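Local coordinates for putative branched-chain amino acid transport system substrate-binding protein (Rhodopseudomonas palustris, PDB 3TX6) that probably serves as the periplasmic solute-binding component of an ABC transporter, binding lignin-derived aromatic acids such as p-coumaric acid, at residues E128-N133 with M162-V167; S257-K262 with D325-Q330. One frame throughout, in Å; residues are numbered along the deposited sequence.

Contact 1 of 2, residues E128-N133 with M162-V167; sequences EHMKKN and MGLKIV
Lys131, Met130 and Glu128, at the end of helix 119-130, meet Met162, Gly163 and Leu164 in a helix-end to helix-end contact, partly buried, at the outer edge of the seven-stranded sheet. Helix 146-161 has just finished, and the chain is turning into the sheet's outermost strand 165-172.

The polar link is a single hydrogen bond, Lys131 NZ to Gly163 O at 2.9 Å. The amine approaches from above the carbonyl plane, 47° out of it, and also bonds Ile135 O, which puts one ammonium between two backbone carbonyls. Two successive bends, at chi2 and chi3, fold the lysine chain back so that its methylenes pass the carbonyl of Met162, with CG 3.3 Å from Met162 O. Farther along, Lys131 CD rests on Leu164 CD2 at 3.8 Å as the two side chains run past each other in opposite directions. Shortened to an alanine, this position would probably leave the Gly163 and Ile135 carbonyls without their common donor and take away the methylene that lies on Leu164 CD2.

Beneath this, the apolar tails meet in buried surroundings. In the conformer modelled here, the selenium of selenomethionine Met130, carried on an extended chain, reaches Leu164 CD1 at 3.6 Å, the two side chains lying nearly perpendicular; Ile135 touches both. Selenomethionine Met162 instead bends at its last torsion, and its CE methyl comes to 3.6 Å from Glu128 N, beside the glutamate's aliphatic CG.

Gly163 suits its place because its phi is positive: at these backbone angles a CB would jam against the carbonyl O of Met162, and it would also press on Lys131 CE. With two bonds back into the last turn it forms a Schellman motif, the helix ending that here leads into a parallel edge strand of an alpha/beta sheet.

Contact 2 of 2, residues S257-K262 with D325-Q330; sequences SALTKK and DIAASQ
Thr260 lays its methyl against the backbone carbonyls of 325-330 and turns its hydroxyl elsewhere, and this division of the side chain sets the character of the contact. CG2 lies anti to the carbonyl carbon and beside the backbone N, which brings it to 3.3 Å from Ala328 O. The same rotation (chi1 55°) places OG1 between N and the carbonyl carbon, where it hydrogen-bonds Gln254 OE1. A beta-branched residue with one apolar and one polar arm is well suited to such a place.

Ala328 O also receives a CA-H...O contact from Thr260, with CA 3.3 Å away and an angle of 142° at the hydrogen. The carbonyl thus faces the alpha carbon and the methyl together. No direct hydrogen bond joins the segments; a water instead donates to Thr260 O and to Ser329 O, both at 2.8 Å, bridging two backbone acceptors that could not pair with each other.

One residue earlier, Leu259 and Ala327 point their beta carbons at each other, CB to CB at 4.0 Å, and the small alanine lets the loop come close. The backbones draw nearer still at the next step, where Thr260 CA is 4.8 Å from Ser329 CA.

Ala328, Ser329 and Gln330 have their side chains on the far side from this loop, in contact with helix 282-304, where Ser329 OG bonds Asp289 OD1 and the other oxygen of that carboxylate takes Gln330 N.

The arrangement is a loop leading into helix 261-275 laid against a small antiparallel hairpin, 326-328 with 331-333, in which Asp325 and Ile326 facing Tyr333 form a G1 beta bulge. It lies close to the ligand cleft of a periplasmic binding protein: the side chain of Gln330 is about 6 Å from the bound 3-(4-hydroxy-phenyl)pyruvic acid, near the ligand though not among the residues of its pocket.

In the fold
The two contacts share no helix or strand; their centres are 30 Å apart and their nearest atoms about 15 Å, so neither touches the other. Contact 1 lies about 24 Å from the centre of the chain, at the margin of the seven-stranded sheet, and combines a lysine-to-carbonyl bond with selenomethionine and leucine packing. Contact 2, about 16 Å from the centre, joins a loop to a small hairpin outside both large sheets. Its chemistry is that of closely set backbones, a threonine methyl and a water bridge. The difference follows their burial: contact 1 is only partly buried, whereas most of the touching residues of contact 2 are buried.

Contact 1 of 2, residues E128-N133 with M162-V167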
ATOM      1  N   GLU A 128      -4.526  18.974   2.485  1.00 22.42           N
ATOM      2  CA  GLU A 128      -4.198  19.900   3.569  1.00 22.74           C
ATOM      3  C   GLU A 128      -3.022  20.750   3.166  1.00 23.82           C
ATOM      4  O   GLU A 128      -3.028  21.955   3.365  1.00 29.38           O
ATOM      5  CB  GLU A 128      -3.902  19.193   4.897  1.00 29.40           C
ATOM      6  CG  GLU A 128      -5.157  18.705   5.622  1.00 31.84           C
ATOM      7  CD  GLU A 128      -4.873  17.869   6.876  1.00 40.40           C
ATOM      8  OE1 GLU A 128      -3.710  17.428   7.063  1.00 44.33           O
ATOM      9  OE2 GLU A 128      -5.826  17.655   7.682  1.00 57.71           O
ATOM     10  N   HIS A 129      -1.978  20.095   2.642  1.00 24.49           N
ATOM     11  CA  HIS A 129      -0.825  20.805   2.149  1.00 24.03           C
ATOM     12  C   HIS A 129      -1.153  21.745   1.037  1.00 24.55           C
ATOM     13  O   HIS A 129      -0.666  22.902   1.045  1.00 25.25           O
ATOM     14  CB  HIS A 129       0.246  19.828   1.719  1.00 23.41           C
ATOM     15  CG  HIS A 129       1.514  20.482   1.322  1.00 24.63           C
ATOM     16  ND1 HIS A 129       1.744  20.924   0.069  1.00 20.77           N
ATOM     17  CD2 HIS A 129       2.652  20.781   2.074  1.00 23.77           C
ATOM     18  CE1 HIS A 129       2.983  21.495   0.032  1.00 24.27           C
ATOM     19  NE2 HIS A 129       3.540  21.365   1.248  1.00 25.83           N
HETATM   20  N   MSE A 130      -1.962  21.298   0.074  0.50 24.08           N
HETATM   21  CA  MSE A 130      -2.402  22.168  -1.023  0.50 24.11           C
HETATM   22  C   MSE A 130      -2.973  23.452  -0.438  0.50 23.81           C
HETATM   23  O   MSE A 130      -2.567  24.534  -0.825  0.50 27.63           O
HETATM   24  CB  MSE A 130      -3.405  21.439  -1.935  0.50 17.93           C
HETATM   25  CG  MSE A 130      -2.831  20.267  -2.770  0.50 13.03           C
HETATM   26 SE   MSE A 130      -4.313  19.499  -3.836  0.50 13.68          SE
HETATM   27  CE  MSE A 130      -3.326  17.846  -4.352  0.50 15.47           C
ATOM     28  N   LYS A 131      -3.873  23.346   0.539  1.00 25.74           N
ATOM     29  CA  LYS A 131      -4.572  24.516   1.079  1.00 22.93           C
ATOM     30  C   LYS A 131      -3.746  25.388   2.042  1.00 32.53           C
ATOM     31  O   LYS A 131      -4.233  26.408   2.587  1.00 33.28           O
ATOM     32  CB  LYS A 131      -5.889  24.127   1.742  1.00 25.12           C
ATOM     33  CG  LYS A 131      -6.887  23.419   0.827  1.00 24.74           C
ATOM     34  CD  LYS A 131      -7.197  24.130  -0.497  1.00 21.06           C
ATOM     35  CE  LYS A 131      -7.754  25.547  -0.311  1.00 24.34           C
ATOM     36  NZ  LYS A 131      -7.900  26.280  -1.605  1.00 24.48           N
ATOM     37  N   LYS A 132      -2.511  24.986   2.261  1.00 28.21           N
ATOM     38  CA  LYS A 132      -1.537  25.782   2.947  1.00 30.16           C
ATOM     39  C   LYS A 132      -0.571  26.428   1.938  1.00 30.26           C
ATOM     40  O   LYS A 132       0.240  27.291   2.314  1.00 36.08           O
ATOM     41  CB  LYS A 132      -0.792  24.921   3.993  1.00 34.42           C
ATOM     42  CG  LYS A 132      -1.570  24.702   5.309  1.00 37.95           C
ATOM     43  CD  LYS A 132      -0.920  25.427   6.505  1.00 54.23           C
ATOM     44  CE  LYS A 132      -1.753  26.586   7.060  1.00 62.66           C
ATOM     45  NZ  LYS A 132      -1.703  27.913   6.355  1.00 79.52           N
ATOM     46  N   ASN A 133      -0.692  26.070   0.664  0.50 26.09           N
ATOM     47  CA  ASN A 133       0.276  26.497  -0.337  0.50 23.38           C
ATOM     48  C   ASN A 133      -0.377  27.162  -1.539  0.50 25.62           C
ATOM     49  O   ASN A 133       0.117  27.090  -2.662  0.50 33.78           O
ATOM     50  CB  ASN A 133       1.196  25.335  -0.727  0.50 24.49           C
ATOM     51  CG  ASN A 133       2.175  24.993   0.370  0.50 25.32           C
ATOM     52  OD1 ASN A 133       1.903  24.151   1.234  0.50 25.87           O
ATOM     53  ND2 ASN A 133       3.324  25.690   0.373  0.50 29.75           N
HETATM   54  N   MSE A 162     -12.528  20.773   0.661  1.00 22.28           N
HETATM   55  CA  MSE A 162     -11.463  21.522   1.318  1.00 23.37           C
HETATM   56  C   MSE A 162     -11.086  22.797   0.594  1.00 23.82           C
HETATM   57  O   MSE A 162     -10.218  23.539   1.057  1.00 27.30           O
HETATM   58  CB  MSE A 162     -10.269  20.626   1.595  1.00 30.77           C
HETATM   59  CG  MSE A 162     -10.639  19.636   2.712  1.00 27.11           C
HETATM   60 SE   MSE A 162      -9.377  18.144   2.705  0.80 29.00          SE
HETATM   61  CE  MSE A 162      -8.002  19.487   3.023  1.00 34.93           C
ATOM     62  N   GLY A 163     -11.786  23.111  -0.489  1.00 21.55           N
ATOM     63  CA  GLY A 163     -11.546  24.330  -1.245  1.00 21.88           C
ATOM     64  C   GLY A 163     -10.763  24.132  -2.524  1.00 21.59           C
ATOM     65  O   GLY A 163     -10.101  25.043  -2.997  1.00 25.80           O
ATOM     66  N   LEU A 164     -10.841  22.943  -3.098  1.00 21.61           N
ATOM     67  CA  LEU A 164     -10.165  22.676  -4.357  1.00 18.94           C
ATOM     68  C   LEU A 164     -11.225  22.652  -5.461  1.00 21.35           C
ATOM     69  O   LEU A 164     -12.329  22.146  -5.280  1.00 25.96           O
ATOM     70  CB  LEU A 164      -9.392  21.344  -4.278  1.00 22.13           C
ATOM     71  CG  LEU A 164      -8.271  21.242  -3.255  1.00 21.49           C
ATOM     72  CD1 LEU A 164      -7.845  19.783  -3.122  1.00 23.17           C
ATOM     73  CD2 LEU A 164      -7.075  22.113  -3.692  1.00 23.42           C
ATOM     74  N   LYS A 165     -10.893  23.237  -6.606  1.00 22.02           N
ATOM     75  CA  LYS A 165     -11.739  23.180  -7.801  1.00 23.21           C
ATOM     76  C   LYS A 165     -11.028  22.319  -8.825  1.00 22.93           C
ATOM     77  O   LYS A 165      -9.906  22.627  -9.227  1.00 23.93           O
ATOM     78  CB  LYS A 165     -11.969  24.582  -8.388  1.00 28.54           C
ATOM     79  CG  LYS A 165     -12.969  24.632  -9.552  1.00 30.93           C
ATOM     80  CD  LYS A 165     -13.076  26.036 -10.169  1.00 36.98           C
ATOM     81  CE  LYS A 165     -13.930  26.062 -11.442  1.00 46.02           C
ATOM     82  NZ  LYS A 165     -13.444  27.095 -12.395  1.00 52.73           N
ATOM     83  N   ILE A 166     -11.679  21.241  -9.244  1.00 24.17           N
ATOM     84  CA  ILE A 166     -11.106  20.364 -10.257  1.00 24.61           C
ATOM     85  C   ILE A 166     -11.369  20.930 -11.640  1.00 23.86           C
ATOM     86  O   ILE A 166     -12.524  21.088 -12.044  1.00 28.38           O
ATOM     87  CB  ILE A 166     -11.693  18.961 -10.192  1.00 24.50           C
ATOM     88  CG1 ILE A 166     -11.396  18.325  -8.831  1.00 27.27           C
ATOM     89  CG2 ILE A 166     -11.102  18.096 -11.298  1.00 26.38           C
ATOM     90  CD1 ILE A 166     -12.206  17.062  -8.610  1.00 29.39           C
ATOM     91  N   VAL A 167     -10.293  21.273 -12.337  1.00 24.46           N
ATOM     92  CA  VAL A 167     -10.403  21.907 -13.651  1.00 25.35           C
ATOM     93  C   VAL A 167     -10.013  21.011 -14.810  1.00 26.57           C
ATOM     94  O   VAL A 167     -10.137  21.394 -15.988  1.00 29.79           O
ATOM     95  CB  VAL A 167      -9.619  23.244 -13.700  1.00 28.55           C
ATOM     96  CG1 VAL A 167     -10.154  24.185 -12.628  1.00 32.31           C
ATOM     97  CG2 VAL A 167      -8.102  23.026 -13.553  1.00 30.90           C
TER

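Contact 2 of 2, residues S257-K262 with D325-Q330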
ATOM      1  N   SER A 257       8.562   8.175  21.068  1.00 24.88           N
ATOM      2  CA  SER A 257       7.252   7.843  21.579  1.00 21.92           C
ATOM      3  C   SER A 257       6.349   7.257  20.485  1.00 22.20           C
ATOM      4  O   SER A 257       5.284   6.746  20.800  1.00 26.51           O
ATOM      5  CB  SER A 257       6.605   9.095  22.156  1.00 23.80           C
ATOM      6  OG  SER A 257       6.505  10.084  21.150  1.00 27.44           O
ATOM      7  N   ALA A 258       6.719   7.383  19.215  1.00 20.76           N
ATOM      8  CA  ALA A 258       5.884   6.821  18.132  1.00 18.02           C
ATOM      9  C   ALA A 258       5.985   5.304  18.104  1.00 19.10           C
ATOM     10  O   ALA A 258       7.081   4.748  17.990  1.00 20.47           O
ATOM     11  CB  ALA A 258       6.299   7.387  16.784  1.00 20.44           C
ATOM     12  N   LEU A 259       4.820   4.655  18.208  1.00 17.79           N
ATOM     13  CA  LEU A 259       4.707   3.187  18.196  1.00 18.55           C
ATOM     14  C   LEU A 259       5.238   2.604  16.883  1.00 17.68           C
ATOM     15  O   LEU A 259       5.659   1.465  16.833  1.00 18.35           O
ATOM     16  CB  LEU A 259       3.256   2.747  18.405  1.00 17.22           C
ATOM     17  CG  LEU A 259       2.774   2.838  19.856  1.00 15.24           C
ATOM     18  CD1 LEU A 259       1.269   2.696  19.934  1.00 18.51           C
ATOM     19  CD2 LEU A 259       3.473   1.766  20.690  1.00 21.53           C
ATOM     20  N   THR A 260       5.190   3.392  15.818  1.00 16.21           N
ATOM     21  CA  THR A 260       5.675   2.949  14.506  1.00 17.38           C
ATOM     22  C   THR A 260       7.218   2.923  14.404  1.00 17.39           C
ATOM     23  O   THR A 260       7.781   2.273  13.514  1.00 17.24           O
ATOM     24  CB  THR A 260       5.107   3.864  13.383  1.00 16.30           C
ATOM     25  OG1 THR A 260       5.421   5.224  13.656  1.00 17.20           O
ATOM     26  CG2 THR A 260       3.591   3.691  13.226  1.00 16.97           C
ATOM     27  N   LYS A 261       7.910   3.628  15.312  1.00 18.06           N
ATOM     28  CA  LYS A 261       9.354   3.844  15.143  1.00 16.21           C
ATOM     29  C   LYS A 261      10.172   2.553  15.232  1.00 18.27           C
ATOM     30  O   LYS A 261      10.990   2.258  14.315  1.00 18.15           O
ATOM     31  CB  LYS A 261       9.904   4.922  16.111  1.00 19.66           C
ATOM     32  CG  LYS A 261      11.349   5.297  15.871  1.00 20.19           C
ATOM     33  CD  LYS A 261      11.748   6.515  16.680  1.00 21.84           C
ATOM     34  CE  LYS A 261      13.203   6.908  16.442  1.00 22.82           C
ATOM     35  NZ  LYS A 261      13.584   8.119  17.226  1.00 25.04           N
ATOM     36  N   LYS A 262       9.971   1.803  16.295  1.00 19.53           N
ATOM     37  CA  LYS A 262      10.727   0.588  16.530  1.00 19.66           C
ATOM     38  C   LYS A 262      10.557  -0.391  15.336  1.00 18.41           C
ATOM     39  O   LYS A 262      11.543  -0.829  14.775  1.00 18.31           O
ATOM     40  CB  LYS A 262      10.374  -0.036  17.921  1.00 20.99           C
ATOM     41  CG  LYS A 262      10.988  -1.391  18.200  1.00 24.47           C
ATOM     42  CD  LYS A 262      10.725  -1.968  19.595  1.00 29.73           C
ATOM     43  CE  LYS A 262       9.239  -2.285  19.823  1.00 38.29           C
ATOM     44  NZ  LYS A 262       8.927  -3.103  21.047  1.00 53.53           N
ATOM     45  N   ASP A 325      -4.846  -1.645  18.617  1.00 16.31           N
ATOM     46  CA  ASP A 325      -3.570  -0.894  18.631  1.00 16.34           C
ATOM     47  C   ASP A 325      -2.386  -1.826  18.326  1.00 16.21           C
ATOM     48  O   ASP A 325      -1.434  -1.974  19.105  1.00 15.92           O
ATOM     49  CB  ASP A 325      -3.388  -0.114  19.938  1.00 14.98           C
ATOM     50  CG  ASP A 325      -4.427   0.965  20.113  1.00 17.72           C
ATOM     51  OD1 ASP A 325      -4.503   1.844  19.240  1.00 22.66           O
ATOM     52  OD2 ASP A 325      -5.189   0.933  21.095  1.00 22.37           O
ATOM     53  N   ILE A 326      -2.465  -2.457  17.162  1.00 15.85           N
ATOM     54  CA  ILE A 326      -1.396  -3.344  16.677  1.00 16.06           C
ATOM     55  C   ILE A 326      -0.316  -2.450  16.024  1.00 16.61           C
ATOM     56  O   ILE A 326      -0.525  -1.866  14.964  1.00 17.90           O
ATOM     57  CB  ILE A 326      -1.931  -4.375  15.656  1.00 17.35           C
ATOM     58  CG1 ILE A 326      -3.013  -5.236  16.261  1.00 17.90           C
ATOM     59  CG2 ILE A 326      -0.768  -5.229  15.128  1.00 22.03           C
ATOM     60  CD1 ILE A 326      -3.727  -6.177  15.299  1.00 21.45           C
ATOM     61  N   ALA A 327       0.844  -2.385  16.670  1.00 15.66           N
ATOM     62  CA  ALA A 327       1.917  -1.511  16.239  1.00 15.40           C
ATOM     63  C   ALA A 327       2.691  -2.121  15.085  1.00 19.24           C
ATOM     64  O   ALA A 327       3.094  -3.264  15.157  1.00 23.32           O
ATOM     65  CB  ALA A 327       2.830  -1.113  17.391  1.00 20.72           C
ATOM     66  N   ALA A 328       2.860  -1.361  14.007  1.00 17.25           N
ATOM     67  CA  ALA A 328       3.644  -1.838  12.842  1.00 15.79           C
ATOM     68  C   ALA A 328       4.406  -0.670  12.240  1.00 15.53           C
ATOM     69  O   ALA A 328       4.306   0.473  12.722  1.00 15.77           O
ATOM     70  CB  ALA A 328       2.737  -2.521  11.805  1.00 18.61           C
ATOM     71  N   SER A 329       5.207  -0.940  11.224  1.00 15.96           N
ATOM     72  CA  SER A 329       6.063   0.125  10.669  1.00 16.50           C
ATOM     73  C   SER A 329       5.267   1.232   9.978  1.00 13.46           C
ATOM     74  O   SER A 329       5.693   2.406   9.953  1.00 16.58           O
ATOM     75  CB  SER A 329       7.119  -0.441   9.713  1.00 15.64           C
ATOM     76  OG  SER A 329       6.539  -0.893   8.531  1.00 16.83           O
ATOM     77  N   GLN A 330       4.086   0.888   9.446  1.00 15.25           N
ATOM     78  CA  GLN A 330       3.290   1.851   8.669  1.00 15.32           C
ATOM     79  C   GLN A 330       2.133   2.514   9.422  1.00 15.90           C
ATOM     80  O   GLN A 330       1.456   3.369   8.853  1.00 16.88           O
ATOM     81  CB  GLN A 330       2.767   1.156   7.401  1.00 16.12           C
ATOM     82  CG  GLN A 330       3.889   0.759   6.445  1.00 16.69           C
ATOM     83  CD  GLN A 330       4.396   1.954   5.656  1.00 15.56           C
ATOM     84  OE1 GLN A 330       4.764   2.974   6.269  1.00 17.31           O
ATOM     85  NE2 GLN A 330       4.398   1.882   4.308  1.00 15.54           N
TER
HETATM   86  O   HOH W   1       8.060   3.476  10.963  1.00 19.45           O